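Side-chain contacts in conserved hypothetical protein (Bacteroides thetaiotaomicron, PDB 2FB0), which is of unknown function but, as a dimeric member of the antibiotic biosynthesis monooxygenase family, is possibly an oxidoreductase: residues E19-A24 with E83-K88; I55-Q60 with A66-T71. One frame throughout, in Å; residues are numbered along the deposited sequence. Where two conformers were deposited one is given.

Interaction 1 of 2, residues E19-A24 with E83-K88; sequences EKAIEA and ELAEMK
Leu84 reaches helix 18-32 with CG beside its own backbone N and anti to the carbonyl carbon (chi1 -67°), which sends CD1 onto the backbone between Lys20 and Ala21. Lys20 has a similar first torsion (chi1 -69°), but its chain runs on extended and carries the ammonium end away. Its CB stays behind, 3.9 Å from Leu84 CD1. One methyl does most of the touching. Leu84 CD1 lies 3.6 Å from Ala21 N and 4.1 Å from Ala21 CB, so it rests on the main chain as much as on side chains. The backbones come near here, with the CA atoms of Ala21 and Leu84 6.2 Å apart. Ala85, where the chain leaves helical geometry, adds a looser contact: its CB is 4.5 Å from Ala21 CB.

The contact joins the first turns of helix 18-32 to the C-terminal end of helix 72-84, just before strand 86-93. Asn17 donates from ND2 to Leu84 O and ties this helix end to the chain ahead of helix 18-32. Ala21 also packs on Phe53 of strand 52-59, and both alanines pack on Val13. Between the two segments there is only van der Waals packing, a methyl against helix backbone and aliphatic carbons. Such a contact is small and non-directional, and the polar tie nearby is the bond from Asn17.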
loop_
_atom_site.group_PDB
_atom_site.type_symbol
_atom_site.label_atom_id
_atom_site.label_comp_id
_atom_site.label_asym_id
_atom_site.label_seq_id
_atom_site.Cartn_x
_atom_site.Cartn_y
_atom_site.Cartn_z
ATOM N N GLU A 19 14.112 7.696 8.121
ATOM C CA GLU A 19 13.227 8.397 9.039
ATOM C C GLU A 19 12.790 9.753 8.500
ATOM O O GLU A 19 11.631 10.145 8.676
ATOM C CB GLU A 19 13.916 8.577 10.400
ATOM C CG GLU A 19 13.019 9.140 11.518
ATOM C CD GLU A 19 13.052 10.671 11.644
ATOM O OE1 GLU A 19 12.262 11.216 12.449
ATOM O OE2 GLU A 19 13.856 11.336 10.948
ATOM N N LYS A 20 13.726 10.472 7.868
ATOM C CA LYS A 20 13.446 11.801 7.336
ATOM C C LYS A 20 12.442 11.728 6.190
ATOM O O LYS A 20 11.556 12.556 6.097
ATOM C CB LYS A 20 14.747 12.497 6.857
ATOM C CG LYS A 20 15.714 12.893 7.984
ATOM C CD LYS A 20 17.098 13.241 7.417
ATOM C CE LYS A 20 18.174 13.283 8.522
ATOM N NZ LYS A 20 19.520 13.540 7.914
ATOM N N ALA A 21 12.618 10.747 5.309
ATOM C CA ALA A 21 11.710 10.540 4.185
ATOM C C ALA A 21 10.281 10.149 4.653
ATOM O O ALA A 21 9.284 10.681 4.145
ATOM C CB ALA A 21 12.294 9.505 3.217
ATOM N N ILE A 22 10.204 9.252 5.636
ATOM C CA ILE A 22 8.920 8.854 6.234
ATOM C C ILE A 22 8.224 10.041 6.899
ATOM O O ILE A 22 7.020 10.235 6.713
ATOM C CB ILE A 22 9.079 7.642 7.223
ATOM C CG1 ILE A 22 9.485 6.386 6.443
ATOM C CG2 ILE A 22 7.766 7.392 8.038
ATOM C CD1 ILE A 22 10.011 5.240 7.303
ATOM N N GLU A 23 8.973 10.842 7.662
ATOM C CA GLU A 23 8.395 12.022 8.304
ATOM C C GLU A 23 7.857 13.001 7.267
ATOM O O GLU A 23 6.781 13.569 7.453
ATOM C CB GLU A 23 9.396 12.707 9.257
ATOM C CG GLU A 23 9.103 14.188 9.583
ATOM C CD GLU A 23 7.849 14.440 10.439
ATOM O OE1 GLU A 23 7.186 13.484 10.891
ATOM O OE2 GLU A 23 7.527 15.627 10.664
ATOM N N ALA A 24 8.597 13.190 6.175
ATOM C CA ALA A 24 8.142 14.091 5.103
ATOM C C ALA A 24 6.844 13.567 4.470
ATOM O O ALA A 24 5.938 14.343 4.172
ATOM C CB ALA A 24 9.228 14.285 4.036
ATOM N N GLU A 83 14.631 14.152 -2.919
ATOM C CA GLU A 83 16.003 14.481 -2.585
ATOM C C GLU A 83 16.607 13.420 -1.663
ATOM O O GLU A 83 17.810 13.165 -1.696
ATOM C CB GLU A 83 16.029 15.869 -1.929
ATOM C CG GLU A 83 17.272 16.699 -2.190
ATOM C CD GLU A 83 17.663 16.846 -3.656
ATOM O OE1 GLU A 83 16.789 16.858 -4.553
ATOM O OE2 GLU A 83 18.882 16.943 -3.907
ATOM N N LEU A 84 15.750 12.785 -0.866
ATOM C CA LEU A 84 16.148 11.748 0.098
ATOM C C LEU A 84 16.075 10.320 -0.429
ATOM O O LEU A 84 16.724 9.420 0.106
ATOM C CB LEU A 84 15.261 11.845 1.348
ATOM C CG LEU A 84 15.370 13.071 2.252
ATOM C CD1 LEU A 84 14.102 13.218 3.104
ATOM C CD2 LEU A 84 16.628 13.006 3.130
ATOM N N ALA A 85 15.286 10.099 -1.474
ATOM C CA ALA A 85 14.870 8.743 -1.819
ATOM C C ALA A 85 14.454 8.626 -3.285
ATOM O O ALA A 85 14.399 9.628 -4.001
ATOM C CB ALA A 85 13.703 8.310 -0.872
ATOM N N GLU A 86 14.159 7.406 -3.730
ATOM C CA GLU A 86 13.642 7.195 -5.087
ATOM C C GLU A 86 12.177 6.776 -5.057
ATOM O O GLU A 86 11.790 5.871 -4.308
ATOM C CB GLU A 86 14.476 6.166 -5.860
ATOM C CG GLU A 86 15.979 6.531 -6.001
ATOM C CD GLU A 86 16.255 7.899 -6.669
ATOM O OE1 GLU A 86 15.527 8.294 -7.617
ATOM O OE2 GLU A 86 17.229 8.577 -6.250
HETATM N N MSE A 87 11.374 7.438 -5.881
HETATM C CA MSE A 87 9.930 7.256 -5.876
HETATM C C MSE A 87 9.465 6.652 -7.186
HETATM O O MSE A 87 9.968 7.027 -8.254
HETATM C CB MSE A 87 9.234 8.602 -5.691
HETATM C CG MSE A 87 9.559 9.306 -4.399
HETATM SE SE MSE A 87 8.593 10.985 -4.218
HETATM C CE MSE A 87 7.102 10.668 -5.384
ATOM N N LYS A 88 8.501 5.737 -7.099
ATOM C CA LYS A 88 7.813 5.215 -8.282
ATOM C C LYS A 88 6.303 5.254 -8.065
ATOM O O LYS A 88 5.766 4.542 -7.210
ATOM C CB LYS A 88 8.241 3.783 -8.610
ATOM C CG LYS A 88 7.526 3.217 -9.862
ATOM C CD LYS A 88 7.753 1.700 -10.006
ATOM C CE LYS A 88 7.064 1.139 -11.257
ATOM N NZ LYS A 88 7.624 -0.202 -11.607
#

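Interaction 2 of 2, residues I55-Q60 with A66-T71; sequences ICETWQ and AAHEKT. With ACT (acetate ion), chain B.
Trp59 and His68 meet as an oblique aromatic pair on the helical side of an alpha+beta fold of the dimeric alpha-beta barrel clan. Strand 52-59 supplies the tryptophan and helix 62-68 the histidine. The side chains cross at about a right angle, yet the ring planes differ by only 33°. Trp59 CZ2 sits 3.3 Å above the imidazole plane of His68, over its centre. Trp59 CH2 is equally near His68 CG. The first torsion of His68 places CG anti to the backbone N (chi1 168°), which carries the ring out from the helix to the indole.

Each ring is also held by polar bonds. Trp59 NE1 donates to Glu57 OE1 at 2.9 Å, nearly straight and within the indole plane. It takes the anti lone pair of that oxygen, away from OE2. Imidazole ND1 is hydrogen-bonded to Glu35 OE2, and Phe74 meets His68 edge-to-face. With both nitrogens bonded, the rotation of the imidazole is well defined.

The other nitrogen holds an acetate ion, probably from the crystallisation liquor, which is also bonded to Tyr41 OH. The ion lies between the imidazole edge and Glu57. Its very close approach to the Glu57 carboxylate is doubtful in detail. His68 NE2 donates to acetate O at 2.8 Å and 174°, close to the ring plane.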
loop_
_atom_site.group_PDB
_atom_site.type_symbol
_atom_site.label_atom_id
_atom_site.label_comp_id
_atom_site.label_asym_id
_atom_site.label_seq_id
_atom_site.Cartn_x
_atom_site.Cartn_y
_atom_site.Cartn_z
ATOM N N ILE A 55 3.263 5.073 -0.275
ATOM C CA ILE A 55 2.192 6.016 -0.033
ATOM C C ILE A 55 0.994 5.490 -0.808
ATOM O O ILE A 55 1.088 5.215 -2.007
ATOM C CB ILE A 55 2.549 7.455 -0.483
ATOM C CG1 ILE A 55 3.849 7.934 0.190
ATOM C CG2 ILE A 55 1.424 8.415 -0.105
ATOM C CD1 ILE A 55 4.368 9.297 -0.342
ATOM N N CYS A 56 -0.107 5.283 -0.094
ATOM C CA CYS A 56 -1.356 4.846 -0.693
ATOM C C CYS A 56 -2.328 6.019 -0.680
ATOM O O CYS A 56 -2.523 6.653 0.355
ATOM C CB CYS A 56 -1.942 3.675 0.099
ATOM S SG CYS A 56 -3.263 2.831 -0.797
ATOM N N GLU A 57 -2.926 6.320 -1.828
ATOM C CA GLU A 57 -3.791 7.485 -1.943
ATOM C C GLU A 57 -5.046 7.114 -2.686
ATOM O O GLU A 57 -5.011 6.274 -3.569
ATOM C CB GLU A 57 -3.090 8.612 -2.713
ATOM C CG GLU A 57 -1.656 8.816 -2.274
ATOM C CD GLU A 57 -0.885 9.786 -3.136
ATOM O OE1 GLU A 57 -1.491 10.674 -3.768
ATOM O OE2 GLU A 57 0.353 9.657 -3.153
ATOM N N THR A 58 -6.152 7.767 -2.338
ATOM C CA THR A 58 -7.354 7.698 -3.151
ATOM C C THR A 58 -7.846 9.110 -3.419
ATOM O O THR A 58 -8.022 9.908 -2.493
ATOM C CB THR A 58 -8.459 6.880 -2.469
ATOM O OG1 THR A 58 -7.913 5.628 -2.061
ATOM C CG2 THR A 58 -9.651 6.647 -3.419
ATOM N N TRP A 59 -8.061 9.399 -4.698
ATOM C CA TRP A 59 -8.490 10.709 -5.155
ATOM C C TRP A 59 -9.868 10.594 -5.767
ATOM O O TRP A 59 -10.173 9.606 -6.435
ATOM C CB TRP A 59 -7.471 11.313 -6.139
ATOM C CG TRP A 59 -6.228 11.655 -5.387
ATOM C CD1 TRP A 59 -5.118 10.868 -5.226
ATOM C CD2 TRP A 59 -6.012 12.824 -4.597
ATOM N NE1 TRP A 59 -4.213 11.495 -4.393
ATOM C CE2 TRP A 59 -4.741 12.696 -3.996
ATOM C CE3 TRP A 59 -6.772 13.978 -4.342
ATOM C CZ2 TRP A 59 -4.205 13.682 -3.169
ATOM C CZ3 TRP A 59 -6.239 14.955 -3.518
ATOM C CH2 TRP A 59 -4.971 14.797 -2.935
ATOM N N GLN A 60 -10.706 11.597 -5.508
ATOM C CA GLN A 60 -12.090 11.568 -5.982
ATOM C C GLN A 60 -12.191 11.430 -7.490
ATOM O O GLN A 60 -13.068 10.732 -8.001
ATOM C CB GLN A 60 -12.858 12.815 -5.532
ATOM C CG GLN A 60 -14.366 12.660 -5.768
ATOM C CD GLN A 60 -15.172 13.833 -5.267
ATOM O OE1 GLN A 60 -14.869 14.412 -4.216
ATOM N NE2 GLN A 60 -16.200 14.202 -6.025
ATOM N N ALA A 66 -5.041 16.423 -10.138
ATOM C CA ALA A 66 -4.279 17.434 -10.889
ATOM C C ALA A 66 -4.078 18.686 -10.051
ATOM O O ALA A 66 -2.968 19.202 -9.978
ATOM C CB ALA A 66 -4.969 17.769 -12.224
ATOM N N ALA A 67 -5.141 19.147 -9.388
ATOM C CA ALA A 67 -5.044 20.294 -8.487
ATOM C C ALA A 67 -4.108 20.026 -7.300
ATOM O O ALA A 67 -3.329 20.900 -6.920
ATOM C CB ALA A 67 -6.447 20.732 -7.998
ATOM N N HIS A 68 -4.188 18.831 -6.710
ATOM C CA HIS A 68 -3.259 18.418 -5.642
ATOM C C HIS A 68 -1.794 18.591 -6.059
ATOM O O HIS A 68 -0.971 19.083 -5.292
ATOM C CB HIS A 68 -3.532 16.960 -5.264
ATOM C CG HIS A 68 -2.480 16.325 -4.404
ATOM N ND1 HIS A 68 -2.235 16.718 -3.106
ATOM C CD2 HIS A 68 -1.656 15.273 -4.639
ATOM C CE1 HIS A 68 -1.287 15.952 -2.586
ATOM N NE2 HIS A 68 -0.927 15.061 -3.493
ATOM N N GLU A 69 -1.498 18.190 -7.285
ATOM C CA GLU A 69 -0.138 18.201 -7.808
ATOM C C GLU A 69 0.378 19.611 -8.125
ATOM O O GLU A 69 1.560 19.789 -8.401
ATOM C CB GLU A 69 -0.040 17.272 -9.017
ATOM C CG GLU A 69 -0.178 15.803 -8.627
ATOM C CD GLU A 69 -0.448 14.891 -9.806
ATOM O OE1 GLU A 69 -0.850 15.394 -10.886
ATOM O OE2 GLU A 69 -0.286 13.659 -9.642
ATOM N N LYS A 70 -0.509 20.601 -8.044
ATOM C CA LYS A 70 -0.147 22.008 -8.237
ATOM C C LYS A 70 -0.015 22.761 -6.914
ATOM O O LYS A 70 0.331 23.944 -6.911
ATOM C CB LYS A 70 -1.172 22.723 -9.124
ATOM C CG LYS A 70 -1.125 22.355 -10.603
ATOM C CD LYS A 70 -2.242 23.104 -11.356
ATOM C CE LYS A 70 -2.286 22.763 -12.852
ATOM N NZ LYS A 70 -3.037 21.493 -13.167
ATOM N N THR A 71 -0.288 22.093 -5.794
ATOM C CA THR A 71 -0.207 22.754 -4.491
ATOM C C THR A 71 1.240 22.934 -4.019
ATOM O O THR A 71 2.145 22.188 -4.427
ATOM C CB THR A 71 -0.998 22.012 -3.382
ATOM O OG1 THR A 71 -0.423 20.720 -3.165
ATOM C CG2 THR A 71 -2.480 21.868 -3.746
HETATM C C ACT B . 1.220 12.322 -4.309
HETATM O O ACT B . 0.944 13.042 -3.318
HETATM O OXT ACT B . 0.481 12.424 -5.325
HETATM C CH3 ACT B . 2.387 11.397 -4.304
#

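In the fold
Both contacts lie against the same antiparallel sheet, but on opposite sides of the chain's centre. Their centres are about 17 Å apart, and the nearest atoms about 6 Å, so they do not touch. Interaction 1 is partly buried and closes the long chain loop in which interaction 2 is nested. It brings together two helices far apart in sequence, by packing a leucine methyl on backbone and small aliphatic groups. Interaction 2 is buried and local, a strand and the short helix that follows it. There, aromatic rings and polar groups meet round a bound ion. Helices 62-68 and 72-84 follow each other across a short turn, and each contact holds one of them.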